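Local coordinates for sensor protein (Pseudomonas syringae pv. tomato, PDB 2R8R) that is the N-terminal region of the membrane sensor KdpD, which probably autophosphorylates on histidine with ATP as a two-component histidine kinase, at residues Val9-Ala14 and Leu159-Leu164; Tyr21-Ala26 and Asp119-Val124. One frame throughout, in Å; residues are numbered along the deposited sequence.

Contact 1 (Val9-Ala14 and Leu159-Leu164)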
ATOM      1  N   VAL A   9       6.062  -0.118   7.261  1.00 13.30           N
ATOM      2  CA  VAL A   9       4.990   0.551   6.542  1.00 12.08           C
ATOM      3  C   VAL A   9       5.536   1.820   5.931  1.00 12.57           C
ATOM      4  O   VAL A   9       6.089   2.652   6.646  1.00 13.32           O
ATOM      5  CB  VAL A   9       3.820   0.934   7.485  1.00 12.43           C
ATOM      6  CG1 VAL A   9       2.607   1.643   6.709  1.00  7.17           C
ATOM      7  CG2 VAL A   9       3.379  -0.288   8.303  1.00  9.95           C
ATOM      8  N   PHE A  10       5.392   1.950   4.611  1.00 12.28           N
ATOM      9  CA  PHE A  10       5.624   3.218   3.899  1.00 12.18           C
ATOM     10  C   PHE A  10       4.299   3.949   3.855  1.00 11.87           C
ATOM     11  O   PHE A  10       3.399   3.548   3.134  1.00 11.97           O
ATOM     12  CB  PHE A  10       6.166   2.962   2.512  1.00 12.46           C
ATOM     13  CG  PHE A  10       7.523   2.287   2.509  1.00 13.32           C
ATOM     14  CD1 PHE A  10       8.707   3.042   2.329  1.00 12.53           C
ATOM     15  CD2 PHE A  10       7.638   0.901   2.699  1.00 14.09           C
ATOM     16  CE1 PHE A  10       9.970   2.396   2.322  1.00 12.03           C
ATOM     17  CE2 PHE A  10       8.904   0.257   2.693  1.00 12.52           C
ATOM     18  CZ  PHE A  10      10.057   0.999   2.485  1.00 12.81           C
ATOM     19  N   LEU A  11       4.187   4.988   4.683  1.00 12.46           N
ATOM     20  CA  LEU A  11       2.973   5.779   4.850  1.00 12.78           C
ATOM     21  C   LEU A  11       2.982   7.011   3.952  1.00 13.44           C
ATOM     22  O   LEU A  11       4.008   7.693   3.852  1.00 14.55           O
ATOM     23  CB  LEU A  11       2.833   6.244   6.295  1.00 12.23           C
ATOM     24  CG  LEU A  11       1.673   7.204   6.652  1.00 13.18           C
ATOM     25  CD1 LEU A  11       0.292   6.488   6.515  1.00  9.25           C
ATOM     26  CD2 LEU A  11       1.893   7.786   8.083  1.00 12.37           C
ATOM     27  N   GLY A  12       1.834   7.313   3.334  1.00 14.19           N
ATOM     28  CA  GLY A  12       1.699   8.466   2.461  1.00 14.16           C
ATOM     29  C   GLY A  12       0.356   9.153   2.664  1.00 15.23           C
ATOM     30  O   GLY A  12      -0.562   8.544   3.206  1.00 15.48           O
ATOM     31  N   ALA A  13       0.247  10.416   2.202  1.00 15.43           N
ATOM     32  CA  ALA A  13      -0.986  11.224   2.283  1.00 15.15           C
ATOM     33  C   ALA A  13      -2.048  10.842   1.223  1.00 15.48           C
ATOM     34  O   ALA A  13      -3.241  11.041   1.426  1.00 15.34           O
ATOM     35  CB  ALA A  13      -0.643  12.711   2.133  1.00 15.46           C
ATOM     36  N   ALA A  14      -1.596  10.292   0.094  1.00 15.52           N
ATOM     37  CA  ALA A  14      -2.442  10.096  -1.064  1.00 15.60           C
ATOM     38  C   ALA A  14      -1.726   9.239  -2.076  1.00 15.53           C
ATOM     39  O   ALA A  14      -0.501   9.063  -1.997  1.00 15.96           O
ATOM     40  CB  ALA A  14      -2.834  11.502  -1.745  1.00 15.03           C
ATOM     41  N   LEU A 159       8.067   2.534  10.622  1.00 19.09           N
ATOM     42  CA  LEU A 159       7.183   3.328   9.813  1.00 19.27           C
ATOM     43  C   LEU A 159       7.988   4.423   9.140  1.00 18.59           C
ATOM     44  O   LEU A 159       8.759   5.132   9.810  1.00 19.84           O
ATOM     45  CB  LEU A 159       6.053   3.928  10.676  1.00 19.74           C
ATOM     46  CG  LEU A 159       4.982   4.713   9.894  1.00 20.15           C
ATOM     47  CD1 LEU A 159       3.633   4.016   9.978  1.00 22.77           C
ATOM     48  CD2 LEU A 159       4.867   6.114  10.423  1.00 22.80           C
ATOM     49  N   VAL A 160       7.839   4.567   7.831  1.00 17.13           N
ATOM     50  CA  VAL A 160       8.462   5.685   7.126  1.00 17.03           C
ATOM     51  C   VAL A 160       7.423   6.522   6.400  1.00 16.37           C
ATOM     52  O   VAL A 160       6.575   5.983   5.674  1.00 17.61           O
ATOM     53  CB  VAL A 160       9.654   5.221   6.195  1.00 17.85           C
ATOM     54  CG1 VAL A 160       9.229   4.217   5.211  1.00 18.09           C
ATOM     55  CG2 VAL A 160      10.299   6.390   5.503  1.00 17.06           C
ATOM     56  N   LEU A 161       7.460   7.840   6.636  1.00 15.18           N
ATOM     57  CA  LEU A 161       6.643   8.813   5.876  1.00 14.16           C
ATOM     58  C   LEU A 161       7.252   9.168   4.531  1.00 13.25           C
ATOM     59  O   LEU A 161       8.402   9.599   4.455  1.00 13.41           O
ATOM     60  CB  LEU A 161       6.431  10.101   6.705  1.00 14.47           C
ATOM     61  CG  LEU A 161       5.505  11.188   6.139  1.00 14.27           C
ATOM     62  CD1 LEU A 161       4.100  10.632   5.922  1.00 10.63           C
ATOM     63  CD2 LEU A 161       5.535  12.459   7.084  1.00 12.29           C
ATOM     64  N   ILE A 162       6.482   8.927   3.465  1.00 12.85           N
ATOM     65  CA  ILE A 162       6.846   9.298   2.106  1.00 12.46           C
ATOM     66  C   ILE A 162       6.006  10.549   1.828  1.00 13.65           C
ATOM     67  O   ILE A 162       4.778  10.507   1.797  1.00 12.81           O
ATOM     68  CB  ILE A 162       6.578   8.168   1.086  1.00 12.86           C
ATOM     69  CG1 ILE A 162       7.277   6.876   1.546  1.00 11.60           C
ATOM     70  CG2 ILE A 162       6.933   8.593  -0.363  1.00 10.98           C
ATOM     71  CD1 ILE A 162       8.750   6.952   1.583  1.00 10.68           C
ATOM     72  N   ASP A 163       6.700  11.672   1.685  1.00 13.41           N
ATOM     73  CA  ASP A 163       6.079  12.981   1.650  1.00 14.11           C
ATOM     74  C   ASP A 163       6.233  13.578   0.239  1.00 13.64           C
ATOM     75  O   ASP A 163       7.190  13.293  -0.468  1.00 15.48           O
ATOM     76  CB  ASP A 163       6.734  13.856   2.722  1.00 13.89           C
ATOM     77  CG  ASP A 163       6.155  15.239   2.811  1.00 13.50           C
ATOM     78  OD1 ASP A 163       4.914  15.406   2.813  1.00 17.45           O
ATOM     79  OD2 ASP A 163       6.959  16.170   2.960  1.00 11.20           O
ATOM     80  N   LEU A 164       5.270  14.384  -0.158  1.00 14.39           N
ATOM     81  CA  LEU A 164       5.300  15.093  -1.418  1.00 14.71           C
ATOM     82  C   LEU A 164       4.412  16.322  -1.277  1.00 14.67           C
ATOM     83  O   LEU A 164       3.296  16.202  -0.801  1.00 15.64           O
ATOM     84  CB  LEU A 164       4.816  14.169  -2.547  1.00 15.06           C
ATOM     85  CG  LEU A 164       5.107  14.666  -3.968  1.00 15.78           C
ATOM     86  CD1 LEU A 164       6.605  14.450  -4.342  1.00 13.54           C
ATOM     87  CD2 LEU A 164       4.165  14.074  -4.979  1.00 13.83           C
TER
HETATM   88  O   HOH W   1       2.582  11.942   1.801  1.00 22.39           O

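Contact 2 (Tyr21-Ala26 and Asp119-Val124)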
ATOM      1  N   TYR A  21       7.341   3.099  -5.158  1.00 14.48           N
ATOM      2  CA  TYR A  21       8.709   3.295  -5.597  1.00 14.27           C
ATOM      3  C   TYR A  21       9.697   3.224  -4.405  1.00 13.91           C
ATOM      4  O   TYR A  21      10.734   2.556  -4.499  1.00 15.03           O
ATOM      5  CB  TYR A  21       8.828   4.638  -6.323  1.00 16.18           C
ATOM      6  CG  TYR A  21      10.183   4.850  -6.975  1.00 18.16           C
ATOM      7  CD1 TYR A  21      10.418   4.366  -8.250  1.00 21.54           C
ATOM      8  CD2 TYR A  21      11.211   5.538  -6.338  1.00 19.68           C
ATOM      9  CE1 TYR A  21      11.613   4.534  -8.883  1.00 20.93           C
ATOM     10  CE2 TYR A  21      12.446   5.715  -6.984  1.00 20.92           C
ATOM     11  CZ  TYR A  21      12.622   5.191  -8.261  1.00 20.65           C
ATOM     12  OH  TYR A  21      13.800   5.314  -8.987  1.00 23.07           O
ATOM     13  N   ALA A  22       9.382   3.921  -3.311  1.00 12.14           N
ATOM     14  CA  ALA A  22      10.201   3.890  -2.097  1.00 12.84           C
ATOM     15  C   ALA A  22      10.351   2.467  -1.541  1.00 13.02           C
ATOM     16  O   ALA A  22      11.459   2.032  -1.225  1.00 12.63           O
ATOM     17  CB  ALA A  22       9.663   4.841  -1.023  1.00 11.01           C
HETATM   18  N   MSE A  23       9.243   1.743  -1.467  1.00 13.92           N
HETATM   19  CA  MSE A  23       9.273   0.363  -1.077  1.00 15.60           C
HETATM   20  C   MSE A  23      10.174  -0.518  -1.982  1.00 15.28           C
HETATM   21  O   MSE A  23      10.890  -1.403  -1.464  1.00 14.18           O
HETATM   22  CB  MSE A  23       7.857  -0.215  -1.003  1.00 15.12           C
HETATM   23  CG  MSE A  23       7.861  -1.712  -0.653  1.00 15.60           C
HETATM   24 SE   MSE A  23       6.122  -2.566  -0.567  0.80 23.34          SE
HETATM   25  CE  MSE A  23       5.568  -2.347  -2.443  1.00 14.40           C
ATOM     26  N   LEU A  24      10.117  -0.295  -3.304  1.00 14.96           N
ATOM     27  CA  LEU A  24      10.862  -1.118  -4.225  1.00 15.37           C
ATOM     28  C   LEU A  24      12.355  -0.816  -4.171  1.00 16.04           C
ATOM     29  O   LEU A  24      13.158  -1.757  -4.274  1.00 14.56           O
ATOM     30  CB  LEU A  24      10.312  -1.003  -5.652  1.00 16.25           C
ATOM     31  CG  LEU A  24       8.897  -1.579  -5.891  1.00 16.87           C
ATOM     32  CD1 LEU A  24       8.563  -1.447  -7.373  1.00 18.77           C
ATOM     33  CD2 LEU A  24       8.780  -3.027  -5.438  1.00 14.11           C
ATOM     34  N   GLN A  25      12.718   0.470  -3.964  1.00 15.94           N
ATOM     35  CA  GLN A  25      14.123   0.855  -3.721  1.00 15.82           C
ATOM     36  C   GLN A  25      14.655   0.296  -2.414  1.00 16.09           C
ATOM     37  O   GLN A  25      15.803  -0.128  -2.343  1.00 16.97           O
ATOM     38  CB  GLN A  25      14.313   2.379  -3.704  1.00 16.23           C
ATOM     39  CG  GLN A  25      14.199   3.091  -5.057  1.00 17.02           C
ATOM     40  CD  GLN A  25      15.363   2.764  -6.015  1.00 20.07           C
ATOM     41  OE1 GLN A  25      16.168   1.853  -5.767  1.00 22.25           O
ATOM     42  NE2 GLN A  25      15.457   3.518  -7.100  1.00 19.43           N
ATOM     43  N   ALA A  26      13.837   0.280  -1.370  1.00 16.36           N
ATOM     44  CA  ALA A  26      14.253  -0.323  -0.102  1.00 16.29           C
ATOM     45  C   ALA A  26      14.510  -1.808  -0.316  1.00 16.20           C
ATOM     46  O   ALA A  26      15.455  -2.381   0.222  1.00 16.92           O
ATOM     47  CB  ALA A  26      13.211  -0.099   0.982  1.00 15.99           C
ATOM     48  N   ASP A 119       9.595 -11.260   7.036  1.00 13.41           N
ATOM     49  CA  ASP A 119       9.523  -9.798   7.064  1.00 13.85           C
ATOM     50  C   ASP A 119       8.595  -9.305   5.965  1.00 12.88           C
ATOM     51  O   ASP A 119       8.500  -9.915   4.893  1.00 13.49           O
ATOM     52  CB  ASP A 119      10.924  -9.174   6.873  1.00 13.71           C
ATOM     53  CG  ASP A 119      11.885  -9.508   8.014  1.00 14.66           C
ATOM     54  OD1 ASP A 119      11.466  -9.570   9.194  1.00 13.22           O
ATOM     55  OD2 ASP A 119      13.077  -9.694   7.719  1.00 15.60           O
ATOM     56  N   VAL A 120       7.911  -8.199   6.242  1.00 12.58           N
ATOM     57  CA  VAL A 120       7.022  -7.584   5.290  1.00 11.55           C
ATOM     58  C   VAL A 120       7.242  -6.080   5.146  1.00 11.95           C
ATOM     59  O   VAL A 120       7.352  -5.353   6.139  1.00 11.12           O
ATOM     60  CB  VAL A 120       5.520  -7.868   5.605  1.00 11.93           C
ATOM     61  CG1 VAL A 120       4.656  -7.137   4.579  1.00  8.47           C
ATOM     62  CG2 VAL A 120       5.201  -9.402   5.594  1.00  9.21           C
ATOM     63  N   TYR A 121       7.317  -5.625   3.892  1.00 11.86           N
ATOM     64  CA  TYR A 121       7.234  -4.179   3.555  1.00 11.67           C
ATOM     65  C   TYR A 121       5.850  -3.954   2.962  1.00 11.17           C
ATOM     66  O   TYR A 121       5.357  -4.779   2.198  1.00 10.56           O
ATOM     67  CB  TYR A 121       8.279  -3.765   2.501  1.00 11.52           C
ATOM     68  CG  TYR A 121       9.739  -3.658   2.948  1.00 12.10           C
ATOM     69  CD1 TYR A 121      10.152  -4.026   4.212  1.00 10.55           C
ATOM     70  CD2 TYR A 121      10.721  -3.198   2.046  1.00 12.79           C
ATOM     71  CE1 TYR A 121      11.501  -3.944   4.594  1.00 10.39           C
ATOM     72  CE2 TYR A 121      12.058  -3.100   2.424  1.00 12.95           C
ATOM     73  CZ  TYR A 121      12.437  -3.467   3.708  1.00 11.70           C
ATOM     74  OH  TYR A 121      13.763  -3.345   4.071  1.00 12.72           O
ATOM     75  N   THR A 122       5.217  -2.850   3.342  1.00 11.55           N
ATOM     76  CA  THR A 122       3.866  -2.536   2.869  1.00 11.83           C
ATOM     77  C   THR A 122       3.690  -1.039   2.685  1.00 12.16           C
ATOM     78  O   THR A 122       4.481  -0.251   3.171  1.00 12.97           O
ATOM     79  CB  THR A 122       2.743  -3.144   3.825  1.00 12.22           C
ATOM     80  OG1 THR A 122       1.479  -3.142   3.148  1.00 10.38           O
ATOM     81  CG2 THR A 122       2.613  -2.376   5.154  1.00 10.36           C
ATOM     82  N   THR A 123       2.656  -0.665   1.949  1.00 13.09           N
ATOM     83  CA  THR A 123       2.306   0.741   1.725  1.00 13.18           C
ATOM     84  C   THR A 123       0.870   0.980   2.175  1.00 13.58           C
ATOM     85  O   THR A 123       0.028   0.084   2.102  1.00 14.87           O
ATOM     86  CB  THR A 123       2.431   1.083   0.260  1.00 12.61           C
ATOM     87  OG1 THR A 123       1.465   0.319  -0.451  1.00 12.17           O
ATOM     88  CG2 THR A 123       3.847   0.735  -0.257  1.00 11.69           C
ATOM     89  N   VAL A 124       0.597   2.184   2.668  1.00 13.46           N
ATOM     90  CA  VAL A 124      -0.746   2.575   2.968  1.00 12.51           C
ATOM     91  C   VAL A 124      -0.874   4.096   2.884  1.00 13.36           C
ATOM     92  O   VAL A 124       0.053   4.822   3.268  1.00 13.08           O
ATOM     93  CB  VAL A 124      -1.160   2.078   4.359  1.00 12.74           C
ATOM     94  CG1 VAL A 124      -0.490   2.927   5.501  1.00 10.21           C
ATOM     95  CG2 VAL A 124      -2.708   2.016   4.481  1.00 11.14           C
TER

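Contact 1 (Val9-Ala14 and Leu159-Leu164)
Val9, Phe10 and Leu11 pair in parallel register with Leu159, Val160 and Leu161, joining the first strand of a P-loop NTPase-like sheet to one of its edge strands. Three backbone bonds alternate across the pair: Val160 N to Val9 O (2.9 Å), Leu11 N to Val160 O (2.8 Å) and Ile162 N to Leu11 O (2.8 Å). The last is almost straight, with 178° at the hydrogen, and with Leu11 N to Val160 O it brackets Leu161, the partner of Leu11.

Leu159 can be followed outward on the face it shares with Val9 and Leu11. Beyond CB, Leu159 CG stands 4.0 Å from Val9 O, and there the branches part. Leu159 CD1 lies 4.0 Å from Val9 CB, whereas Leu159 CD2 reaches the other way to Leu11 CD2 at 4.1 Å. With CG anti to the backbone N (chi1 -176°), the fork straddles the two neighbours, crossing both at a slant.

Phe10 and Val160 occupy the other face, beneath helix 19-32, whose Ala22, Met23 and Ala26 touch the phenyl ring. Ile162 adds its CD1 to this side, close to the ring plane at the edge. Beyond Gly12 the strands no longer bond directly, and a water bridges them instead: it accepts from Ala13 N and donates to Ile162 O, 2.6 Å from the water oxygen.

Contact 2 (Tyr21-Ala26 and Asp119-Val124)
The Tyr121 ring meets helix 21-26 largely through one side of its rim. Met23 O and Ala26 C both lie near the ring plane at its edge, with Met23 O 3.9 Å from Tyr121 CD2. The methyl of Ala26 comes in obliquely, its CB 3.5 Å from Tyr121 CE2 and farther from CD2. Leu87 and Leu89 of the adjacent strand also touch the tyrosine side chain.

Almost one helical turn before Ala26, selenomethionine Met23 spans from helix to strand. Its CG, anti to the backbone N (chi1 177°), packs 3.8 Å from Tyr121 CB, the two side chains sliding past each other in opposite directions. Met23 SE sits 3.6 Å from Tyr121 O and 4.0 Å from Thr123 CG2. A bend at chi3 (64°) keeps Met23 CE 4.2 Å from Thr123 CG2.

Thr123 divides its roles by branch. CG2 faces the selenomethionine, while OG1 is held elsewhere, by Asp91 OD1 and Glu92 N. The Thr123 side chain is about 6 Å from a bound sulfate and touches residues of the probable Walker A loop.

The axes of helical segment 21-26 and strand segment 119-124 approach to 8.8 Å and run nearly antiparallel, at 165°. This is the layering of an alpha/beta P-loop NTPase fold, in which the helix following the probable Walker A loop packs lengthwise on one face of the central parallel sheet.

How the contacts relate
Both contacts use the same parallel sheet, in which strands 7-12 and 119-125 are neighbours. Contact 1 joins strand 7-12 to its outermost neighbour 158-161 and is partly buried; contact 2 is buried, setting helix 19-32 on the sheet. Their chemistry differs accordingly: backbone hydrogen bonds organise contact 1, whereas apolar side chains dominate contact 2. Probable bonds from Phe10 N to Thr122 O (2.8 Å) and from Gly12 N to Val124 O (3.1 Å) connect them. Side chains meet as well, Ile162 CD1 lying 3.5 Å from Ala22 CB on the helix side, and Val9 CG1 3.6 Å from Val124 CG1 on the other face.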